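Local atomic coordinates of phthiocerol synthesis polyketide synthase type I PpsC (Mycobacterium tuberculosis, PDB entry 7AHB), a protein that takes part in building phthiocerol lipids, its acyltransferase domain probably selecting extender units and passing them to the acyl carrier protein of the synthase. Residues 131-141 and 264-272; 252-263 and 284-292. All coordinates share one frame; numbering follows the deposited sequence.

Contact 1. Residues 131-141 and 264-272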
loop_
_atom_site.group_PDB
_atom_site.type_symbol
_atom_site.label_atom_id
_atom_site.label_comp_id
_atom_site.label_asym_id
_atom_site.label_seq_id
_atom_site.Cartn_x
_atom_site.Cartn_y
_atom_site.Cartn_z
ATOM N N PRO A 131 10.479 11.560 0.673
ATOM C CA PRO A 131 9.652 11.695 -0.534
ATOM C C PRO A 131 9.308 13.142 -0.855
ATOM O O PRO A 131 9.006 13.941 0.029
ATOM C CB PRO A 131 8.384 10.897 -0.201
ATOM C CG PRO A 131 8.260 11.027 1.319
ATOM C CD PRO A 131 9.692 11.189 1.864
ATOM N N ASP A 132 9.329 13.461 -2.143
ATOM C CA ASP A 132 8.755 14.714 -2.618
ATOM C C ASP A 132 7.243 14.603 -2.807
ATOM O O ASP A 132 6.548 15.623 -2.801
ATOM C CB ASP A 132 9.397 15.122 -3.946
ATOM C CG ASP A 132 10.905 15.179 -3.874
ATOM O OD1 ASP A 132 11.441 15.982 -3.087
ATOM O OD2 ASP A 132 11.555 14.405 -4.603
ATOM N N ALA A 133 6.728 13.385 -3.003
ATOM C CA ALA A 133 5.307 13.109 -3.150
ATOM C C ALA A 133 5.104 11.670 -2.702
ATOM O O ALA A 133 6.043 10.861 -2.717
ATOM C CB ALA A 133 4.806 13.285 -4.586
ATOM N N VAL A 134 3.888 11.363 -2.268
ATOM C CA VAL A 134 3.570 10.005 -1.837
ATOM C C VAL A 134 2.327 9.515 -2.575
ATOM O O VAL A 134 1.442 10.292 -2.954
ATOM C CB VAL A 134 3.371 9.890 -0.296
ATOM C CG1 VAL A 134 4.581 10.392 0.445
ATOM C CG2 VAL A 134 2.120 10.633 0.133
ATOM N N ILE A 135 2.258 8.200 -2.761
ATOM C CA ILE A 135 1.110 7.537 -3.360
ATOM C C ILE A 135 0.734 6.387 -2.446
ATOM O O ILE A 135 1.611 5.607 -2.060
ATOM C CB ILE A 135 1.425 7.007 -4.769
ATOM C CG1 ILE A 135 1.514 8.150 -5.751
ATOM C CG2 ILE A 135 0.336 6.033 -5.212
ATOM C CD1 ILE A 135 2.055 7.737 -7.118
ATOM N N GLY A 136 -0.543 6.329 -2.049
ATOM C CA GLY A 136 -1.064 5.193 -1.313
ATOM C C GLY A 136 -1.927 4.268 -2.165
ATOM O O GLY A 136 -2.891 4.698 -2.793
ATOM N N HIS A 137 -1.543 3.004 -2.218
ATOM C CA HIS A 137 -2.222 1.944 -2.961
ATOM C C HIS A 137 -3.142 1.220 -1.991
ATOM O O HIS A 137 -2.677 0.663 -1.000
ATOM C CB HIS A 137 -1.166 1.012 -3.556
ATOM C CG HIS A 137 -1.686 -0.272 -4.124
ATOM N ND1 HIS A 137 -2.115 -1.315 -3.331
ATOM C CD2 HIS A 137 -1.738 -0.725 -5.398
ATOM C CE1 HIS A 137 -2.466 -2.333 -4.096
ATOM N NE2 HIS A 137 -2.252 -1.997 -5.355
ATOM N N SER A 138 -4.440 1.260 -2.263
ATOM C CA SER A 138 -5.461 0.613 -1.444
ATOM C C SER A 138 -5.262 1.056 0.007
ATOM O O SER A 138 -5.099 2.258 0.275
ATOM C CB SER A 138 -5.394 -0.908 -1.697
ATOM O OG SER A 138 -6.271 -1.596 -0.829
ATOM N N MET A 139 -5.270 0.145 0.972
ATOM C CA MET A 139 -5.218 0.573 2.363
ATOM C C MET A 139 -3.905 1.279 2.693
ATOM O O MET A 139 -3.808 1.948 3.719
ATOM C CB MET A 139 -5.390 -0.615 3.323
ATOM C CG MET A 139 -6.328 -1.718 2.881
ATOM S SD MET A 139 -8.131 -1.376 2.748
ATOM C CE MET A 139 -8.585 -2.835 1.838
ATOM N N GLY A 140 -2.885 1.131 1.858
ATOM C CA GLY A 140 -1.656 1.876 2.037
ATOM C C GLY A 140 -1.814 3.387 1.988
ATOM O O GLY A 140 -0.862 4.097 2.334
ATOM N N GLU A 141 -2.978 3.893 1.574
ATOM C CA GLU A 141 -3.196 5.333 1.570
ATOM C C GLU A 141 -3.262 5.902 2.985
ATOM O O GLU A 141 -3.024 7.096 3.175
ATOM C CB GLU A 141 -4.479 5.666 0.798
ATOM C CG GLU A 141 -4.727 7.129 0.621
ATOM C CD GLU A 141 -5.438 7.500 -0.674
ATOM O OE1 GLU A 141 -4.886 7.307 -1.794
ATOM O OE2 GLU A 141 -6.580 7.978 -0.558
ATOM N N THR A 264 1.247 18.305 3.948
ATOM C CA THR A 264 2.385 19.172 3.677
ATOM C C THR A 264 3.259 18.647 2.542
ATOM O O THR A 264 4.027 19.424 1.963
ATOM C CB THR A 264 3.253 19.358 4.934
ATOM O OG1 THR A 264 3.751 18.102 5.391
ATOM C CG2 THR A 264 2.447 19.976 6.044
ATOM N N ILE A 265 3.147 17.365 2.210
ATOM C CA ILE A 265 3.791 16.740 1.054
ATOM C C ILE A 265 2.666 16.463 0.053
ATOM O O ILE A 265 1.609 15.975 0.474
ATOM C CB ILE A 265 4.497 15.423 1.428
ATOM C CG1 ILE A 265 5.490 15.622 2.537
ATOM C CG2 ILE A 265 5.218 14.831 0.216
ATOM C CD1 ILE A 265 6.532 14.512 2.671
ATOM N N PRO A 266 2.834 16.717 -1.247
ATOM C CA PRO A 266 1.814 16.298 -2.222
ATOM C C PRO A 266 1.482 14.833 -2.001
ATOM O O PRO A 266 2.367 13.979 -1.919
ATOM C CB PRO A 266 2.496 16.532 -3.575
ATOM C CG PRO A 266 3.374 17.734 -3.297
ATOM C CD PRO A 266 3.935 17.440 -1.895
ATOM N N ILE A 267 0.191 14.535 -1.908
ATOM C CA ILE A 267 -0.279 13.152 -1.875
ATOM C C ILE A 267 -1.235 12.973 -3.055
ATOM O O ILE A 267 -2.228 13.701 -3.171
ATOM C CB ILE A 267 -0.951 12.786 -0.536
ATOM C CG1 ILE A 267 -1.751 11.501 -0.689
ATOM C CG2 ILE A 267 -1.819 13.932 -0.031
ATOM C CD1 ILE A 267 -2.064 10.832 0.652
ATOM N N ILE A 268 -0.915 12.030 -3.936
ATOM C CA ILE A 268 -1.760 11.659 -5.065
ATOM C C ILE A 268 -2.645 10.513 -4.597
ATOM O O ILE A 268 -2.173 9.391 -4.386
ATOM C CB ILE A 268 -0.906 11.262 -6.272
ATOM C CG1 ILE A 268 -0.059 12.466 -6.733
ATOM C CG2 ILE A 268 -1.798 10.782 -7.437
ATOM C CD1 ILE A 268 1.113 12.082 -7.569
ATOM N N SER A 269 -3.924 10.800 -4.395
ATOM C CA SER A 269 -4.852 9.816 -3.864
ATOM C C SER A 269 -5.270 8.825 -4.955
ATOM O O SER A 269 -5.542 9.207 -6.099
ATOM C CB SER A 269 -6.093 10.509 -3.304
ATOM O OG SER A 269 -7.080 9.541 -2.895
ATOM N N THR A 270 -5.285 7.549 -4.613
ATOM C CA THR A 270 -5.795 6.519 -5.511
ATOM C C THR A 270 -7.276 6.241 -5.261
ATOM O O THR A 270 -7.861 5.334 -5.877
ATOM C CB THR A 270 -4.964 5.254 -5.367
ATOM O OG1 THR A 270 -5.037 4.794 -4.005
ATOM C CG2 THR A 270 -3.510 5.517 -5.786
ATOM N N THR A 271 -7.898 7.032 -4.387
ATOM C CA THR A 271 -9.270 6.790 -3.974
ATOM C C THR A 271 -10.263 7.348 -4.973
ATOM O O THR A 271 -11.353 6.783 -5.138
ATOM C CB THR A 271 -9.503 7.404 -2.591
ATOM O OG1 THR A 271 -8.782 6.640 -1.607
ATOM C CG2 THR A 271 -10.990 7.431 -2.254
ATOM N N TYR A 272 -9.888 8.407 -5.677
ATOM C CA TYR A 272 -10.814 9.147 -6.522
ATOM C C TYR A 272 -10.339 9.121 -7.966
ATOM O O TYR A 272 -9.134 9.083 -8.242
ATOM C CB TYR A 272 -10.952 10.621 -6.062
ATOM C CG TYR A 272 -11.300 10.788 -4.610
ATOM C CD1 TYR A 272 -12.601 10.620 -4.168
ATOM C CD2 TYR A 272 -10.327 11.131 -3.680
ATOM C CE1 TYR A 272 -12.926 10.760 -2.834
ATOM C CE2 TYR A 272 -10.646 11.273 -2.324
ATOM C CZ TYR A 272 -11.942 11.085 -1.918
ATOM O OH TYR A 272 -12.260 11.230 -0.594
HETATM O O HOH W 1 -2.304 8.030 -2.167
#

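Contact 2. Residues 252-263 and 284-292. With NA (sodium ion), chain O.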
loop_
_atom_site.group_PDB
_atom_site.type_symbol
_atom_site.label_atom_id
_atom_site.label_comp_id
_atom_site.label_asym_id
_atom_site.label_seq_id
_atom_site.Cartn_x
_atom_site.Cartn_y
_atom_site.Cartn_z
ATOM N N ARG A 252 -17.897 5.766 9.329
ATOM C CA ARG A 252 -18.162 7.183 9.561
ATOM C C ARG A 252 -18.522 7.451 11.011
ATOM O O ARG A 252 -18.151 8.498 11.550
ATOM C CB ARG A 252 -19.258 7.657 8.604
ATOM C CG ARG A 252 -18.730 7.719 7.181
ATOM C CD ARG A 252 -19.761 7.765 6.093
ATOM N NE ARG A 252 -19.048 7.716 4.799
ATOM C CZ ARG A 252 -19.522 7.183 3.666
ATOM N NH1 ARG A 252 -20.739 6.630 3.641
ATOM N NH2 ARG A 252 -18.772 7.200 2.560
ATOM N N SER A 253 -19.164 6.490 11.677
ATOM C CA SER A 253 -19.492 6.656 13.089
ATOM C C SER A 253 -18.251 6.538 13.962
ATOM O O SER A 253 -17.972 7.415 14.790
ATOM C CB SER A 253 -20.536 5.613 13.501
ATOM O OG SER A 253 -20.920 5.777 14.838
ATOM N N GLU A 254 -17.491 5.457 13.796
ATOM C CA GLU A 254 -16.377 5.212 14.704
ATOM C C GLU A 254 -15.248 6.219 14.515
ATOM O O GLU A 254 -14.514 6.511 15.463
ATOM C CB GLU A 254 -15.840 3.797 14.497
ATOM C CG GLU A 254 -16.868 2.724 14.706
ATOM C CD GLU A 254 -16.620 1.943 15.935
ATOM O OE1 GLU A 254 -16.806 2.507 17.045
ATOM O OE2 GLU A 254 -16.237 0.748 15.809
ATOM N N LEU A 255 -15.078 6.736 13.299
ATOM C CA LEU A 255 -14.046 7.724 13.016
ATOM C C LEU A 255 -14.608 9.142 12.994
ATOM O O LEU A 255 -13.958 10.055 12.473
ATOM C CB LEU A 255 -13.360 7.394 11.690
ATOM C CG LEU A 255 -12.651 6.052 11.674
ATOM C CD1 LEU A 255 -12.252 5.626 10.262
ATOM C CD2 LEU A 255 -11.429 6.090 12.563
ATOM N N ALA A 256 -15.802 9.340 13.553
ATOM C CA ALA A 256 -16.440 10.654 13.523
ATOM C C ALA A 256 -15.523 11.734 14.081
ATOM O O ALA A 256 -15.503 12.860 13.580
ATOM C CB ALA A 256 -17.748 10.624 14.321
ATOM N N ASP A 257 -14.750 11.404 15.110
ATOM C CA ASP A 257 -13.910 12.365 15.809
ATOM C C ASP A 257 -12.555 12.545 15.153
ATOM O O ASP A 257 -11.766 13.367 15.632
ATOM C CB ASP A 257 -13.706 11.935 17.260
ATOM C CG ASP A 257 -14.988 11.987 18.063
ATOM O OD1 ASP A 257 -15.903 12.755 17.693
ATOM O OD2 ASP A 257 -15.071 11.253 19.065
ATOM N N LEU A 258 -12.279 11.817 14.071
ATOM C CA LEU A 258 -11.010 11.966 13.369
ATOM C C LEU A 258 -10.924 13.365 12.750
ATOM O O LEU A 258 -11.762 13.753 11.927
ATOM C CB LEU A 258 -10.872 10.906 12.289
ATOM C CG LEU A 258 -9.531 10.859 11.558
ATOM C CD1 LEU A 258 -8.419 10.389 12.482
ATOM C CD2 LEU A 258 -9.617 9.970 10.329
ATOM N N THR A 259 -9.892 14.111 13.119
ATOM C CA THR A 259 -9.691 15.480 12.647
ATOM C C THR A 259 -8.342 15.551 11.945
ATOM O O THR A 259 -7.297 15.750 12.590
ATOM C CB THR A 259 -9.777 16.464 13.812
ATOM O OG1 THR A 259 -11.030 16.284 14.479
ATOM C CG2 THR A 259 -9.683 17.906 13.315
ATOM N N PRO A 260 -8.313 15.388 10.632
ATOM C CA PRO A 260 -7.048 15.438 9.892
ATOM C C PRO A 260 -6.615 16.883 9.678
ATOM O O PRO A 260 -7.288 17.810 10.106
ATOM C CB PRO A 260 -7.404 14.762 8.573
ATOM C CG PRO A 260 -8.810 15.189 8.353
ATOM C CD PRO A 260 -9.470 15.238 9.728
ATOM N N GLN A 261 -5.488 17.050 8.991
ATOM C CA GLN A 261 -4.920 18.336 8.619
ATOM C C GLN A 261 -4.600 18.305 7.131
ATOM O O GLN A 261 -4.465 17.230 6.540
ATOM C CB GLN A 261 -3.652 18.653 9.430
ATOM C CG GLN A 261 -3.918 18.913 10.898
ATOM C CD GLN A 261 -4.846 20.087 11.108
ATOM O OE1 GLN A 261 -4.807 21.049 10.351
ATOM N NE2 GLN A 261 -5.663 20.032 12.145
ATOM N N PRO A 262 -4.486 19.459 6.493
ATOM C CA PRO A 262 -4.029 19.475 5.104
ATOM C C PRO A 262 -2.648 18.858 5.006
ATOM O O PRO A 262 -1.794 19.116 5.870
ATOM C CB PRO A 262 -3.993 20.972 4.742
ATOM C CG PRO A 262 -4.835 21.656 5.753
ATOM C CD PRO A 262 -4.832 20.797 7.003
ATOM N N PRO A 263 -2.371 18.095 3.949
ATOM C CA PRO A 263 -1.025 17.540 3.790
ATOM C C PRO A 263 0.020 18.621 3.545
ATOM O O PRO A 263 -0.258 19.697 2.998
ATOM C CB PRO A 263 -1.159 16.605 2.582
ATOM C CG PRO A 263 -2.373 17.117 1.831
ATOM C CD PRO A 263 -3.286 17.718 2.841
ATOM N N ARG A 284 -9.978 16.056 2.120
ATOM C CA ARG A 284 -9.911 16.007 3.569
ATOM C C ARG A 284 -9.860 14.545 3.989
ATOM O O ARG A 284 -10.791 13.774 3.704
ATOM C CB ARG A 284 -11.121 16.693 4.193
ATOM C CG ARG A 284 -11.027 16.843 5.699
ATOM C CD ARG A 284 -12.094 17.798 6.242
ATOM N NE ARG A 284 -11.930 17.997 7.686
ATOM C CZ ARG A 284 -12.570 17.285 8.619
ATOM N NH1 ARG A 284 -13.435 16.325 8.264
ATOM N NH2 ARG A 284 -12.344 17.530 9.912
ATOM N N PHE A 285 -8.770 14.154 4.637
ATOM C CA PHE A 285 -8.546 12.735 4.925
ATOM C C PHE A 285 -9.246 12.325 6.222
ATOM O O PHE A 285 -8.645 11.873 7.187
ATOM C CB PHE A 285 -7.052 12.439 4.960
ATOM C CG PHE A 285 -6.403 12.543 3.628
ATOM C CD1 PHE A 285 -5.876 13.754 3.185
ATOM C CD2 PHE A 285 -6.342 11.437 2.784
ATOM C CE1 PHE A 285 -5.292 13.851 1.935
ATOM C CE2 PHE A 285 -5.759 11.534 1.531
ATOM C CZ PHE A 285 -5.241 12.746 1.106
ATOM N N ASP A 286 -10.559 12.470 6.197
ATOM C CA ASP A 286 -11.438 12.309 7.335
ATOM C C ASP A 286 -12.194 10.986 7.213
ATOM O O ASP A 286 -11.924 10.175 6.319
ATOM C CB ASP A 286 -12.410 13.494 7.415
ATOM C CG ASP A 286 -13.226 13.685 6.130
ATOM O OD1 ASP A 286 -13.235 12.770 5.263
ATOM O OD2 ASP A 286 -13.830 14.775 5.976
ATOM N N ALA A 287 -13.159 10.770 8.117
ATOM C CA ALA A 287 -13.875 9.495 8.156
ATOM C C ALA A 287 -14.500 9.160 6.805
ATOM O O ALA A 287 -14.417 8.013 6.340
ATOM C CB ALA A 287 -14.956 9.532 9.233
ATOM N N GLU A 288 -15.133 10.142 6.153
ATOM C CA GLU A 288 -15.752 9.863 4.858
ATOM C C GLU A 288 -14.706 9.429 3.838
ATOM O O GLU A 288 -14.957 8.552 3.002
ATOM C CB GLU A 288 -16.520 11.087 4.344
ATOM C CG GLU A 288 -17.071 10.891 2.943
ATOM C CD GLU A 288 -17.956 12.050 2.467
ATOM O OE1 GLU A 288 -18.000 13.111 3.145
ATOM O OE2 GLU A 288 -18.616 11.894 1.416
ATOM N N HIS A 289 -13.520 10.029 3.886
ATOM C CA HIS A 289 -12.490 9.646 2.927
ATOM C C HIS A 289 -12.091 8.182 3.095
ATOM O O HIS A 289 -11.909 7.452 2.115
ATOM C CB HIS A 289 -11.250 10.504 3.100
ATOM C CG HIS A 289 -10.132 10.108 2.193
ATOM N ND1 HIS A 289 -9.981 10.631 0.929
ATOM C CD2 HIS A 289 -9.120 9.227 2.358
ATOM C CE1 HIS A 289 -8.914 10.103 0.359
ATOM N NE2 HIS A 289 -8.372 9.250 1.208
ATOM N N TRP A 290 -11.892 7.750 4.336
ATOM C CA TRP A 290 -11.482 6.366 4.564
ATOM C C TRP A 290 -12.608 5.379 4.259
ATOM O O TRP A 290 -12.347 4.281 3.759
ATOM C CB TRP A 290 -10.949 6.244 5.993
ATOM C CG TRP A 290 -9.779 7.156 6.182
ATOM C CD1 TRP A 290 -9.685 8.206 7.059
ATOM C CD2 TRP A 290 -8.560 7.158 5.419
ATOM N NE1 TRP A 290 -8.466 8.843 6.912
ATOM C CE2 TRP A 290 -7.768 8.231 5.899
ATOM C CE3 TRP A 290 -8.062 6.358 4.377
ATOM C CZ2 TRP A 290 -6.517 8.521 5.379
ATOM C CZ3 TRP A 290 -6.818 6.649 3.857
ATOM C CH2 TRP A 290 -6.046 7.721 4.378
ATOM N N ALA A 291 -13.857 5.739 4.539
ATOM C CA ALA A 291 -14.973 4.897 4.114
ATOM C C ALA A 291 -15.035 4.800 2.595
ATOM O O ALA A 291 -15.380 3.748 2.039
ATOM C CB ALA A 291 -16.282 5.454 4.664
ATOM N N THR A 292 -14.711 5.902 1.906
ATOM C CA THR A 292 -14.706 5.914 0.453
ATOM C C THR A 292 -13.514 5.155 -0.107
ATOM O O THR A 292 -13.658 4.418 -1.092
ATOM C CB THR A 292 -14.710 7.362 -0.056
ATOM O OG1 THR A 292 -15.902 8.007 0.411
ATOM C CG2 THR A 292 -14.647 7.386 -1.556
HETATM NA NA NA O . -5.821 17.829 13.757
HETATM O O HOH W 2 -18.439 6.743 -0.629
HETATM O O HOH W 3 -13.584 12.218 10.658
HETATM O O HOH W 4 -6.661 16.128 5.293
#

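Contact 1. Residues 131-141 and 264-272
Strand 133-136 runs parallel to the short, weakly bonded strand at about 267-269, paired through Val134 and Ile267, with the axes 5.0 Å apart at closest approach and 25° between their directions. Strand 267-269 is the edge of the five-stranded parallel sheet of the acyltransferase fold. Val134 N donates to Pro266 O (3.0 Å), and Ile268 N returns a bond to Val134 O (3.1 Å). On one face of the sheet Val134 CG2 lies against Ile267 CB at 3.8 Å. On the other, Ile135 CG1 packs on Ile268 CB. Ile265 CG2 covers the carbonyl of Asp132. From the last strand residue, Gly136, residues 136-140 carry a Gly-X-Ser-X-Gly sequence consistent with a nucleophile elbow, and Ser138 OG is hydrogen-bonded to His240. Glu141 reaches back to the end of the edge strand. Its CG stands anti to the backbone N (chi1 -174°), which carries the carboxylate toward residues 269-271. Thr270 N meets the syn lone pair of Glu141 OE1 at 2.9 Å. His289 and Asn293 are further partners of Glu141 OE2 and Thr271 OG1, respectively. Ser269 OG (2.9 Å) and Thr271 OG1 (2.8 Å) grip Glu141 OE2 from opposite faces of the carboxylate plane.

Contact 2. Residues 252-263 and 284-292
Ala287 CB sits against Leu255 CB at 3.6 Å, where the end of helix 248-254 and the loop after it meet a short loop and the first turns of helix 287-295. Leu258 CD2 meets the edge of the Trp290 indole at CD1 (3.7 Å). The Pro260 ring lies on the backbone of Phe285, with Pro260 CB 3.4 Å from Phe285 O.

Two arginines pack by their flat ends. Pro260 CD lies over one face of the Arg284 guanidinium, offset toward its rim. Arg284 NH1 also forms a salt bridge with Asp286 OD2 (2.8 Å), on the anti lone pair. Asp286 OD1 caps the helix by accepting from His289 N; the two oxygens thus serve arginine and helix end separately. Ala291 CB lies above one face of the Arg252 guanidinium, displaced toward its rim, with Glu288 CA at its edge.

Water supplies the polar links. One water donates to Leu255 O and Leu258 O, and accepts from Ala287 N (3.0 Å). Others join Gln261 O to Phe285 N, and Arg252 NH2 to Thr292 OG1. A sodium ion is bound by Thr259 O (2.8 Å) and the Gln261 side chain, both within residues 252-263, and does not join the segments.

No direct hydrogen bond crosses between the segments, and Arg252 NE is buried without a partner. The joint therefore rests on apolar and arginine packing, with water satisfying backbone groups.

Contact 1 is buried near the middle of the chain, whereas contact 2 lies farther out and is partly exposed. The chain alternates between them: helix 248-254 leads to strand 267-269, which leads to helix 287-295. Contact 1 is held by direct backbone bonds and a buried carboxylate; contact 2 has no direct hydrogen bond between its segments and relies on waters for its polar links. The two touch at His289, a residue of contact 2 that bonds to contact 1 and probably hydrogen-bonds Tyr272 OH through ND1 (2.8 Å). Trp290 CH2 packs on Glu141 O, and Thr292 CG2 on Thr271 CG2. Helix 287-295 thus joins the outer loop to the sheet edge.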